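Local coordinates for protein dihydrofolate reductase, putative (Aspergillus flavus, PDB 6DRS) that probably catalyses the NADPH-dependent reduction of dihydrofolate to tetrahydrofolate and is a target of antifungal antifolate inhibitors, at residues P52-T66 and G148-I161. Sequence-based numbering, arbitrary orientation.
Sequences PRPGTTNAMIMGRKT and GGLGSVFVIGGAEI. With NAP (NADP nicotinamide-adenine-dinucleotide phosphate), chain H; SO4 (sulfate ion), chain F; SO4 (sulfate ion), chain C.
With chi1 at 71°, Ile-156 sets CG1 between its backbone N and carbonyl carbon and turns CG2 anti to the latter, which brings both branches against the neighbouring strand: CG2 meets CB and CG of Met-60, and CG1 lies 3.6 Å from CB of Met-62. Met-62, with CG likewise between N and carbonyl carbon, points the same way and lies alongside it, its CE reaching CD1 of Ile-156. On the other face of the sheet CD1 of Ile-61 packs on CG1 of Val-153 at 3.7 Å, beneath helix 135-146.

The strands themselves are parallel, inclined by 32°. Four backbone bonds, from Ala-59 N to Ser-152 O through Ile-156 N to Ile-61 O, alternate in direction. Nearer the start, the register slips by one residue at a beta bulge. There Asn-58 OD1 accepts Ser-152 N (2.8 Å), the donor standing 53° above the amide plane, while ND2 is turned to the edge of the Phe-154 ring and is held by the carbonyls of Thr-48 and Arg-50.

At the far end Gly-63 N donates to Gly-157 O at 2.7 Å, on a lone pair, where both strands give way to helices. Thr-66 OG1 donates to NAP O1A at 2.5 Å; Gly-158 N, the nitrogen of the cis peptide bond with Gly-157, binds the same oxygen at 2.8 Å. Arg-64 NE and NH2 grip the 2'-phosphate through O2X and O1X, a contact that probably favours NADP over NAD. Two waters join Lys-65 NZ to Glu-160 OE1, whose direct separation exceeds a salt bridge.

Paired parallel strands delivering two helix N-termini to the pyrophosphate, with a cis Gly-Gly peptide leading into the second helix, form the cofactor site characteristic of dihydrofolate reductases.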
ATOM      1  N   PRO A  52     -10.406   6.578   9.073  1.00 14.64           N
ATOM      2  CA  PRO A  52     -11.603   7.163   8.461  1.00 16.00           C
ATOM      3  C   PRO A  52     -12.533   7.776   9.526  1.00 18.82           C
ATOM      4  O   PRO A  52     -13.457   8.501   9.170  1.00 20.91           O
ATOM      5  CB  PRO A  52     -12.307   5.974   7.775  1.00 15.57           C
ATOM      6  CG  PRO A  52     -11.883   4.775   8.615  1.00 14.80           C
ATOM      7  CD  PRO A  52     -10.477   5.109   9.086  1.00 14.54           C
ATOM      8  N   ARG A  53     -12.323   7.446  10.803  1.00 19.89           N
ATOM      9  CA  ARG A  53     -13.030   8.085  11.906  1.00 20.87           C
ATOM     10  C   ARG A  53     -12.238   7.874  13.197  1.00 19.76           C
ATOM     11  O   ARG A  53     -11.369   7.011  13.253  1.00 19.46           O
ATOM     12  CB  ARG A  53     -14.451   7.528  12.032  1.00 22.19           C
ATOM     13  CG  ARG A  53     -14.521   6.051  12.367  1.00 23.83           C
ATOM     14  CD  ARG A  53     -15.830   5.478  11.876  1.00 25.47           C
ATOM     15  NE  ARG A  53     -15.906   4.100  12.327  1.00 28.89           N
ATOM     16  CZ  ARG A  53     -15.383   3.066  11.668  1.00 31.50           C
ATOM     17  NH1 ARG A  53     -14.957   3.220  10.419  1.00 33.41           N
ATOM     18  NH2 ARG A  53     -15.290   1.882  12.259  1.00 31.01           N
ATOM     19  N   PRO A  54     -12.571   8.637  14.249  1.00 19.85           N
ATOM     20  CA  PRO A  54     -11.761   8.637  15.454  1.00 17.96           C
ATOM     21  C   PRO A  54     -11.799   7.249  16.092  1.00 17.67           C
ATOM     22  O   PRO A  54     -12.791   6.521  15.953  1.00 17.28           O
ATOM     23  CB  PRO A  54     -12.393   9.723  16.341  1.00 18.67           C
ATOM     24  CG  PRO A  54     -13.085  10.603  15.317  1.00 19.73           C
ATOM     25  CD  PRO A  54     -13.714   9.543  14.444  1.00 19.63           C
ATOM     26  N   GLY A  55     -10.687   6.873  16.716  1.00 18.37           N
ATOM     27  CA  GLY A  55     -10.598   5.615  17.450  1.00 18.48           C
ATOM     28  C   GLY A  55     -10.554   4.391  16.553  1.00 18.09           C
ATOM     29  O   GLY A  55     -10.916   3.320  17.009  1.00 20.69           O
ATOM     30  N   THR A  56     -10.141   4.515  15.285  1.00 16.65           N
ATOM     31  CA  THR A  56      -9.980   3.325  14.432  1.00 15.20           C
ATOM     32  C   THR A  56      -8.538   3.235  13.929  1.00 14.18           C
ATOM     33  O   THR A  56      -7.780   4.200  13.977  1.00 12.53           O
ATOM     34  CB  THR A  56     -10.978   3.296  13.271  1.00 15.11           C
ATOM     35  OG1 THR A  56     -10.729   4.485  12.519  1.00 15.03           O
ATOM     36  CG2 THR A  56     -12.415   3.276  13.748  1.00 15.20           C
ATOM     37  N   THR A  57      -8.174   2.038  13.484  1.00 14.80           N
ATOM     38  CA  THR A  57      -6.832   1.788  12.942  1.00 14.65           C
ATOM     39  C   THR A  57      -6.992   1.103  11.584  1.00 13.94           C
ATOM     40  O   THR A  57      -7.791   0.174  11.470  1.00 13.67           O
ATOM     41  CB  THR A  57      -5.962   0.978  13.909  1.00 14.29           C
ATOM     42  OG1 THR A  57      -5.725   1.781  15.072  1.00 14.42           O
ATOM     43  CG2 THR A  57      -4.634   0.619  13.274  1.00 13.47           C
ATOM     44  N   ASN A  58      -6.261   1.586  10.566  1.00 14.28           N
ATOM     45  CA  ASN A  58      -6.319   0.947   9.247  1.00 14.14           C
ATOM     46  C   ASN A  58      -5.465  -0.318   9.268  1.00 13.95           C
ATOM     47  O   ASN A  58      -4.475  -0.382  10.044  1.00 13.54           O
ATOM     48  CB  ASN A  58      -5.813   1.866   8.131  1.00 14.52           C
ATOM     49  CG  ASN A  58      -6.609   3.147   8.038  1.00 14.50           C
ATOM     50  OD1 ASN A  58      -7.712   3.232   8.584  1.00 15.34           O
ATOM     51  ND2 ASN A  58      -6.036   4.148   7.387  1.00 13.27           N
ATOM     52  N   ALA A  59      -5.889  -1.296   8.456  1.00 13.16           N
ATOM     53  CA  ALA A  59      -5.120  -2.516   8.187  1.00 13.46           C
ATOM     54  C   ALA A  59      -4.519  -2.438   6.767  1.00 14.39           C
ATOM     55  O   ALA A  59      -5.180  -1.944   5.811  1.00 14.12           O
ATOM     56  CB  ALA A  59      -6.008  -3.736   8.306  1.00 12.78           C
ATOM     57  N   MET A  60      -3.283  -2.928   6.626  1.00 13.62           N
ATOM     58  CA  MET A  60      -2.671  -3.170   5.292  1.00 13.39           C
ATOM     59  C   MET A  60      -2.524  -4.683   5.073  1.00 13.81           C
ATOM     60  O   MET A  60      -1.901  -5.371   5.868  1.00 12.95           O
ATOM     61  CB  MET A  60      -1.302  -2.498   5.202  1.00 12.07           C
ATOM     62  CG  MET A  60      -1.423  -1.007   5.294  1.00 11.86           C
ATOM     63  SD  MET A  60       0.201  -0.303   5.247  1.00 13.49           S
ATOM     64  CE  MET A  60       0.973  -1.101   6.662  1.00 12.96           C
ATOM     65  N   ILE A  61      -3.148  -5.219   4.038  1.00 14.94           N
ATOM     66  CA  ILE A  61      -2.932  -6.633   3.759  1.00 16.08           C
ATOM     67  C   ILE A  61      -1.833  -6.774   2.695  1.00 17.05           C
ATOM     68  O   ILE A  61      -1.900  -6.108   1.649  1.00 18.42           O
ATOM     69  CB  ILE A  61      -4.256  -7.306   3.389  1.00 16.95           C
ATOM     70  CG1 ILE A  61      -5.224  -7.132   4.560  1.00 17.01           C
ATOM     71  CG2 ILE A  61      -4.037  -8.783   3.069  1.00 17.56           C
ATOM     72  CD1 ILE A  61      -6.631  -7.578   4.251  1.00 19.03           C
ATOM     73  N   MET A  62      -0.817  -7.597   2.991  1.00 15.25           N
ATOM     74  CA  MET A  62       0.359  -7.719   2.121  1.00 15.73           C
ATOM     75  C   MET A  62       0.787  -9.190   1.969  1.00 17.14           C
ATOM     76  O   MET A  62       0.579 -10.023   2.853  1.00 17.95           O
ATOM     77  CB  MET A  62       1.526  -6.889   2.663  1.00 14.73           C
ATOM     78  CG  MET A  62       2.124  -7.446   3.937  1.00 14.28           C
ATOM     79  SD  MET A  62       3.043  -6.160   4.802  1.00 15.05           S
ATOM     80  CE  MET A  62       1.683  -5.396   5.699  1.00 15.59           C
ATOM     81  N   GLY A  63       1.402  -9.522   0.827  1.00 18.69           N
ATOM     82  CA  GLY A  63       2.047 -10.831   0.679  1.00 16.89           C
ATOM     83  C   GLY A  63       3.333 -10.892   1.497  1.00 16.73           C
ATOM     84  O   GLY A  63       3.918  -9.853   1.841  1.00 16.34           O
ATOM     85  N   ARG A  64       3.786 -12.108   1.814  1.00 17.39           N
ATOM     86  CA  ARG A  64       4.954 -12.262   2.676  1.00 17.76           C
ATOM     87  C   ARG A  64       6.193 -11.595   2.052  1.00 16.77           C
ATOM     88  O   ARG A  64       7.039 -11.051   2.780  1.00 16.82           O
ATOM     89  CB  ARG A  64       5.116 -13.724   3.117  1.00 18.77           C
ATOM     90  CG  ARG A  64       6.224 -13.942   4.143  1.00 19.56           C
ATOM     91  CD  ARG A  64       7.613 -14.029   3.522  1.00 20.35           C
ATOM     92  NE  ARG A  64       7.544 -15.040   2.477  1.00 20.69           N
ATOM     93  CZ  ARG A  64       8.486 -15.277   1.579  1.00 19.97           C
ATOM     94  NH1 ARG A  64       9.591 -14.551   1.557  1.00 18.59           N
ATOM     95  NH2 ARG A  64       8.297 -16.240   0.698  1.00 20.43           N
ATOM     96  N   LYS A  65       6.308 -11.600   0.720  1.00 17.23           N
ATOM     97  CA  LYS A  65       7.504 -11.034   0.089  1.00 16.28           C
ATOM     98  C   LYS A  65       7.507  -9.508   0.237  1.00 16.72           C
ATOM     99  O   LYS A  65       8.569  -8.894   0.466  1.00 16.04           O
ATOM    100  CB  LYS A  65       7.610 -11.475  -1.374  1.00 17.31           C
ATOM    101  CG  LYS A  65       8.224 -12.854  -1.566  1.00 17.78           C
ATOM    102  CD  LYS A  65       7.906 -13.433  -2.924  1.00 19.06           C
ATOM    103  CE  LYS A  65       8.745 -14.629  -3.311  1.00 18.84           C
ATOM    104  NZ  LYS A  65       7.976 -15.498  -4.235  1.00 20.25           N
ATOM    105  N   THR A  66       6.329  -8.899   0.148  1.00 15.51           N
ATOM    106  CA  THR A  66       6.218  -7.456   0.354  1.00 15.51           C
ATOM    107  C   THR A  66       6.531  -7.128   1.813  1.00 15.03           C
ATOM    108  O   THR A  66       7.268  -6.180   2.100  1.00 13.22           O
ATOM    109  CB  THR A  66       4.841  -6.928  -0.067  1.00 15.56           C
ATOM    110  OG1 THR A  66       4.686  -7.171  -1.467  1.00 16.42           O
ATOM    111  CG2 THR A  66       4.692  -5.450   0.213  1.00 15.43           C
ATOM    112  N   GLY A 148     -15.283  -2.856  15.444  1.00 29.17           N
ATOM    113  CA  GLY A 148     -15.593  -1.459  15.078  1.00 25.31           C
ATOM    114  C   GLY A 148     -14.393  -0.544  15.265  1.00 24.29           C
ATOM    115  O   GLY A 148     -14.463   0.642  14.933  1.00 22.98           O
ATOM    116  N   GLY A 149     -13.298  -1.096  15.801  1.00 22.36           N
ATOM    117  CA  GLY A 149     -12.018  -0.386  15.820  1.00 21.35           C
ATOM    118  C   GLY A 149     -11.282  -0.516  14.482  1.00 20.24           C
ATOM    119  O   GLY A 149     -10.269   0.188  14.250  1.00 20.32           O
ATOM    120  N   LEU A 150     -11.753  -1.403  13.587  1.00 18.12           N
ATOM    121  CA  LEU A 150     -11.128  -1.512  12.239  1.00 15.68           C
ATOM    122  C   LEU A 150     -11.445  -0.238  11.445  1.00 16.41           C
ATOM    123  O   LEU A 150     -12.618   0.135  11.359  1.00 16.15           O
ATOM    124  CB  LEU A 150     -11.621  -2.766  11.512  1.00 14.76           C
ATOM    125  CG  LEU A 150     -10.968  -3.076  10.150  1.00 13.97           C
ATOM    126  CD1 LEU A 150      -9.463  -3.211  10.268  1.00 13.23           C
ATOM    127  CD2 LEU A 150     -11.534  -4.345   9.533  1.00 13.28           C
ATOM    128  N   GLY A 151     -10.404   0.461  10.952  1.00 15.14           N
ATOM    129  CA  GLY A 151     -10.573   1.580  10.009  1.00 15.23           C
ATOM    130  C   GLY A 151     -10.627   1.122   8.559  1.00 15.48           C
ATOM    131  O   GLY A 151     -11.305   0.177   8.234  1.00 16.48           O
ATOM    132  N   SER A 152      -9.908   1.792   7.662  1.00 17.66           N
ATOM    133  CA  SER A 152      -9.905   1.398   6.226  1.00 17.03           C
ATOM    134  C   SER A 152      -8.992   0.176   5.990  1.00 17.10           C
ATOM    135  O   SER A 152      -7.994   0.006   6.667  1.00 15.69           O
ATOM    136  CB  SER A 152      -9.477   2.546   5.392  1.00 16.60           C
ATOM    137  OG  SER A 152     -10.291   3.663   5.688  1.00 16.11           O
ATOM    138  N   VAL A 153      -9.345  -0.672   5.031  1.00 17.33           N
ATOM    139  CA  VAL A 153      -8.487  -1.813   4.649  1.00 17.61           C
ATOM    140  C   VAL A 153      -7.864  -1.538   3.272  1.00 17.06           C
ATOM    141  O   VAL A 153      -8.552  -1.274   2.275  1.00 16.85           O
ATOM    142  CB  VAL A 153      -9.253  -3.146   4.683  1.00 17.55           C
ATOM    143  CG1 VAL A 153      -8.371  -4.314   4.251  1.00 17.73           C
ATOM    144  CG2 VAL A 153      -9.853  -3.394   6.061  1.00 17.98           C
ATOM    145  N   PHE A 154      -6.547  -1.623   3.241  1.00 16.88           N
ATOM    146  CA  PHE A 154      -5.767  -1.440   2.036  1.00 15.62           C
ATOM    147  C   PHE A 154      -5.098  -2.763   1.677  1.00 16.07           C
ATOM    148  O   PHE A 154      -4.582  -3.446   2.568  1.00 16.87           O
ATOM    149  CB  PHE A 154      -4.637  -0.441   2.283  1.00 15.72           C
ATOM    150  CG  PHE A 154      -5.138   0.965   2.416  1.00 16.90           C
ATOM    151  CD1 PHE A 154      -5.388   1.731   1.289  1.00 16.91           C
ATOM    152  CD2 PHE A 154      -5.447   1.490   3.669  1.00 18.77           C
ATOM    153  CE1 PHE A 154      -5.899   3.016   1.413  1.00 18.22           C
ATOM    154  CE2 PHE A 154      -5.936   2.787   3.791  1.00 19.00           C
ATOM    155  CZ  PHE A 154      -6.162   3.546   2.663  1.00 18.15           C
ATOM    156  N   VAL A 155      -5.104  -3.102   0.391  1.00 14.51           N
ATOM    157  CA  VAL A 155      -4.230  -4.174  -0.117  1.00 14.36           C
ATOM    158  C   VAL A 155      -2.965  -3.524  -0.685  1.00 14.04           C
ATOM    159  O   VAL A 155      -3.063  -2.789  -1.670  1.00 13.79           O
ATOM    160  CB  VAL A 155      -4.951  -4.995  -1.191  1.00 14.28           C
ATOM    161  CG1 VAL A 155      -3.997  -5.966  -1.898  1.00 13.64           C
ATOM    162  CG2 VAL A 155      -6.136  -5.732  -0.597  1.00 13.15           C
ATOM    163  N   ILE A 156      -1.819  -3.746  -0.030  1.00 13.46           N
ATOM    164  CA  ILE A 156      -0.598  -3.005  -0.364  1.00 13.90           C
ATOM    165  C   ILE A 156       0.366  -3.829  -1.237  1.00 14.51           C
ATOM    166  O   ILE A 156       1.508  -3.370  -1.449  1.00 13.68           O
ATOM    167  CB  ILE A 156       0.097  -2.420   0.888  1.00 13.53           C
ATOM    168  CG1 ILE A 156       0.761  -3.497   1.763  1.00 13.03           C
ATOM    169  CG2 ILE A 156      -0.925  -1.599   1.665  1.00 12.49           C
ATOM    170  CD1 ILE A 156       1.887  -2.985   2.626  1.00 13.51           C
ATOM    171  N   GLY A 157      -0.070  -4.976  -1.776  1.00 14.71           N
ATOM    172  CA  GLY A 157       0.817  -5.765  -2.630  1.00 16.47           C
ATOM    173  C   GLY A 157       1.348  -7.056  -2.002  1.00 18.49           C
ATOM    174  O   GLY A 157       1.004  -7.417  -0.865  1.00 17.49           O
ATOM    175  N   GLY A 158       2.184  -7.784  -2.757  1.00 18.65           N
ATOM    176  CA  GLY A 158       2.574  -7.384  -4.119  1.00 18.67           C
ATOM    177  C   GLY A 158       1.706  -8.023  -5.192  1.00 18.24           C
ATOM    178  O   GLY A 158       0.498  -8.173  -5.025  1.00 20.41           O
ATOM    179  N   ALA A 159       2.322  -8.391  -6.314  1.00 18.53           N
ATOM    180  CA  ALA A 159       1.582  -8.844  -7.511  1.00 17.75           C
ATOM    181  C   ALA A 159       0.675 -10.026  -7.178  1.00 17.34           C
ATOM    182  O   ALA A 159      -0.452 -10.030  -7.619  1.00 17.29           O
ATOM    183  CB  ALA A 159       2.531  -9.170  -8.642  1.00 17.00           C
ATOM    184  N   GLU A 160       1.139 -11.007  -6.394  1.00 18.71           N
ATOM    185  CA  GLU A 160       0.297 -12.218  -6.132  1.00 19.63           C
ATOM    186  C   GLU A 160      -0.942 -11.842  -5.309  1.00 19.92           C
ATOM    187  O   GLU A 160      -2.047 -12.264  -5.627  1.00 19.65           O
ATOM    188  CB  GLU A 160       1.081 -13.328  -5.427  1.00 20.13           C
ATOM    189  CG  GLU A 160       2.211 -13.909  -6.269  1.00 22.77           C
ATOM    190  CD  GLU A 160       2.975 -15.055  -5.608  1.00 23.79           C
ATOM    191  OE1 GLU A 160       4.209 -15.201  -5.863  1.00 23.21           O
ATOM    192  OE2 GLU A 160       2.348 -15.796  -4.824  1.00 23.96           O
ATOM    193  N   ILE A 161      -0.737 -11.060  -4.251  1.00 20.82           N
ATOM    194  CA  ILE A 161      -1.837 -10.576  -3.402  1.00 21.48           C
ATOM    195  C   ILE A 161      -2.787  -9.684  -4.220  1.00 21.15           C
ATOM    196  O   ILE A 161      -4.012  -9.849  -4.100  1.00 23.59           O
ATOM    197  CB  ILE A 161      -1.291  -9.893  -2.124  1.00 22.35           C
ATOM    198  CG1 ILE A 161      -1.104 -10.885  -0.975  1.00 23.60           C
ATOM    199  CG2 ILE A 161      -2.187  -8.750  -1.682  1.00 23.27           C
ATOM    200  CD1 ILE A 161      -0.585 -12.250  -1.379  1.00 23.39           C
TER
HETATM  201  PA  NAP H 307       3.836 -10.808  -2.876  1.00 16.47           P
HETATM  202  O1A NAP H 307       4.199  -9.599  -2.059  1.00 15.94           O
HETATM  203  O2A NAP H 307       2.577 -11.060  -3.624  1.00 15.21           O
HETATM  204  O5B NAP H 307       4.117 -12.114  -1.951  1.00 19.00           O
HETATM  205  C5B NAP H 307       4.155 -13.464  -2.453  1.00 19.26           C
HETATM  206  C4B NAP H 307       4.075 -14.344  -1.223  1.00 20.89           C
HETATM  207  O4B NAP H 307       2.807 -14.152  -0.593  1.00 21.63           O
HETATM  208  C3B NAP H 307       4.128 -15.836  -1.517  1.00 22.19           C
HETATM  209  O3B NAP H 307       5.489 -16.287  -1.604  1.00 19.81           O
HETATM  210  C2B NAP H 307       3.405 -16.412  -0.314  1.00 21.97           C
HETATM  211  O2B NAP H 307       4.228 -16.302   0.845  1.00 20.75           O
HETATM  212  C1B NAP H 307       2.318 -15.387  -0.049  1.00 23.77           C
HETATM  213  N9A NAP H 307       1.099 -15.727  -0.761  1.00 25.51           N
HETATM  214  C8A NAP H 307       0.858 -15.253  -1.994  1.00 27.71           C
HETATM  215  N7A NAP H 307      -0.334 -15.709  -2.432  1.00 30.01           N
HETATM  216  C5A NAP H 307      -0.875 -16.480  -1.463  1.00 29.89           C
HETATM  217  C6A NAP H 307      -2.126 -17.256  -1.309  1.00 30.79           C
HETATM  218  N6A NAP H 307      -3.004 -17.231  -2.321  1.00 33.72           N
HETATM  219  N1A NAP H 307      -2.365 -17.947  -0.173  1.00 29.98           N
HETATM  220  C2A NAP H 307      -1.448 -17.917   0.811  1.00 29.09           C
HETATM  221  N3A NAP H 307      -0.279 -17.225   0.733  1.00 28.77           N
HETATM  222  C4A NAP H 307       0.078 -16.499  -0.358  1.00 27.35           C
HETATM  223  O3  NAP H 307       5.142 -11.043  -3.843  1.00 18.04           O
HETATM  224  PN  NAP H 307       5.391 -10.554  -5.378  1.00 16.18           P
HETATM  225  O1N NAP H 307       4.173 -10.661  -6.196  1.00 15.30           O
HETATM  226  O2N NAP H 307       6.647 -11.317  -5.737  1.00 17.71           O
HETATM  227  O5D NAP H 307       5.778  -9.016  -5.178  1.00 14.77           O
HETATM  228  C5D NAP H 307       6.880  -8.644  -4.388  1.00 13.49           C
HETATM  229  C4D NAP H 307       7.542  -7.576  -5.232  1.00 13.54           C
HETATM  230  O4D NAP H 307       6.562  -6.585  -5.540  1.00 13.23           O
HETATM  231  C3D NAP H 307       8.708  -6.867  -4.585  1.00 13.46           C
HETATM  232  O3D NAP H 307       9.655  -6.566  -5.644  1.00 14.03           O
HETATM  233  C2D NAP H 307       8.071  -5.608  -4.061  1.00 12.45           C
HETATM  234  O2D NAP H 307       9.026  -4.582  -3.952  1.00 11.87           O
HETATM  235  C1D NAP H 307       7.030  -5.301  -5.116  1.00 13.28           C
HETATM  236  N1N NAP H 307       5.929  -4.462  -4.599  1.00 14.26           N
HETATM  237  C2N NAP H 307       5.736  -3.251  -5.172  1.00 14.42           C
HETATM  238  C3N NAP H 307       4.724  -2.376  -4.726  1.00 15.18           C
HETATM  239  C7N NAP H 307       4.526  -1.023  -5.406  1.00 15.37           C
HETATM  240  O7N NAP H 307       3.577  -0.293  -5.101  1.00 14.98           O
HETATM  241  N7N NAP H 307       5.417  -0.652  -6.343  1.00 14.23           N
HETATM  242  C4N NAP H 307       3.934  -2.776  -3.630  1.00 14.87           C
HETATM  243  C5N NAP H 307       4.169  -4.030  -3.061  1.00 14.83           C
HETATM  244  C6N NAP H 307       5.182  -4.859  -3.547  1.00 14.43           C
HETATM  245  P2B NAP H 307       5.119 -17.541   1.357  1.00 20.56           P
HETATM  246  O1X NAP H 307       6.191 -17.751   0.297  1.00 20.33           O
HETATM  247  O2X NAP H 307       5.787 -16.970   2.592  1.00 19.19           O
HETATM  248  O3X NAP H 307       4.051 -18.591   1.409  1.00 19.54           O
HETATM  249  S   SO4 F 305      -8.399   0.971  17.584  1.00 95.61           S
HETATM  250  O1  SO4 F 305      -7.629   2.146  18.069  1.00 91.23           O
HETATM  251  O2  SO4 F 305      -8.454   1.068  16.114  1.00 97.91           O
HETATM  252  O3  SO4 F 305      -7.756  -0.318  17.944  1.00 98.56           O
HETATM  253  O4  SO4 F 305      -9.766   0.959  18.162  1.00 97.34           O
HETATM  254  S   SO4 C 302      11.540 -16.193  -1.048  1.00 82.52           S
HETATM  255  O1  SO4 C 302      12.379 -15.676  -2.153  1.00 84.78           O
HETATM  256  O2  SO4 C 302      10.772 -15.022  -0.563  1.00 78.78           O
HETATM  257  O3  SO4 C 302      10.650 -17.284  -1.546  1.00 73.42           O
HETATM  258  O4  SO4 C 302      12.412 -16.726   0.036  1.00 76.24           O
HETATM  259  O   HOH W   1     -16.061   3.348  14.632  1.00 33.63           O
HETATM  260  O   HOH W   2       6.352 -13.866  -6.144  1.00 19.01           O
HETATM  261  O   HOH W   3       5.484 -16.926  -4.393  1.00 32.87           O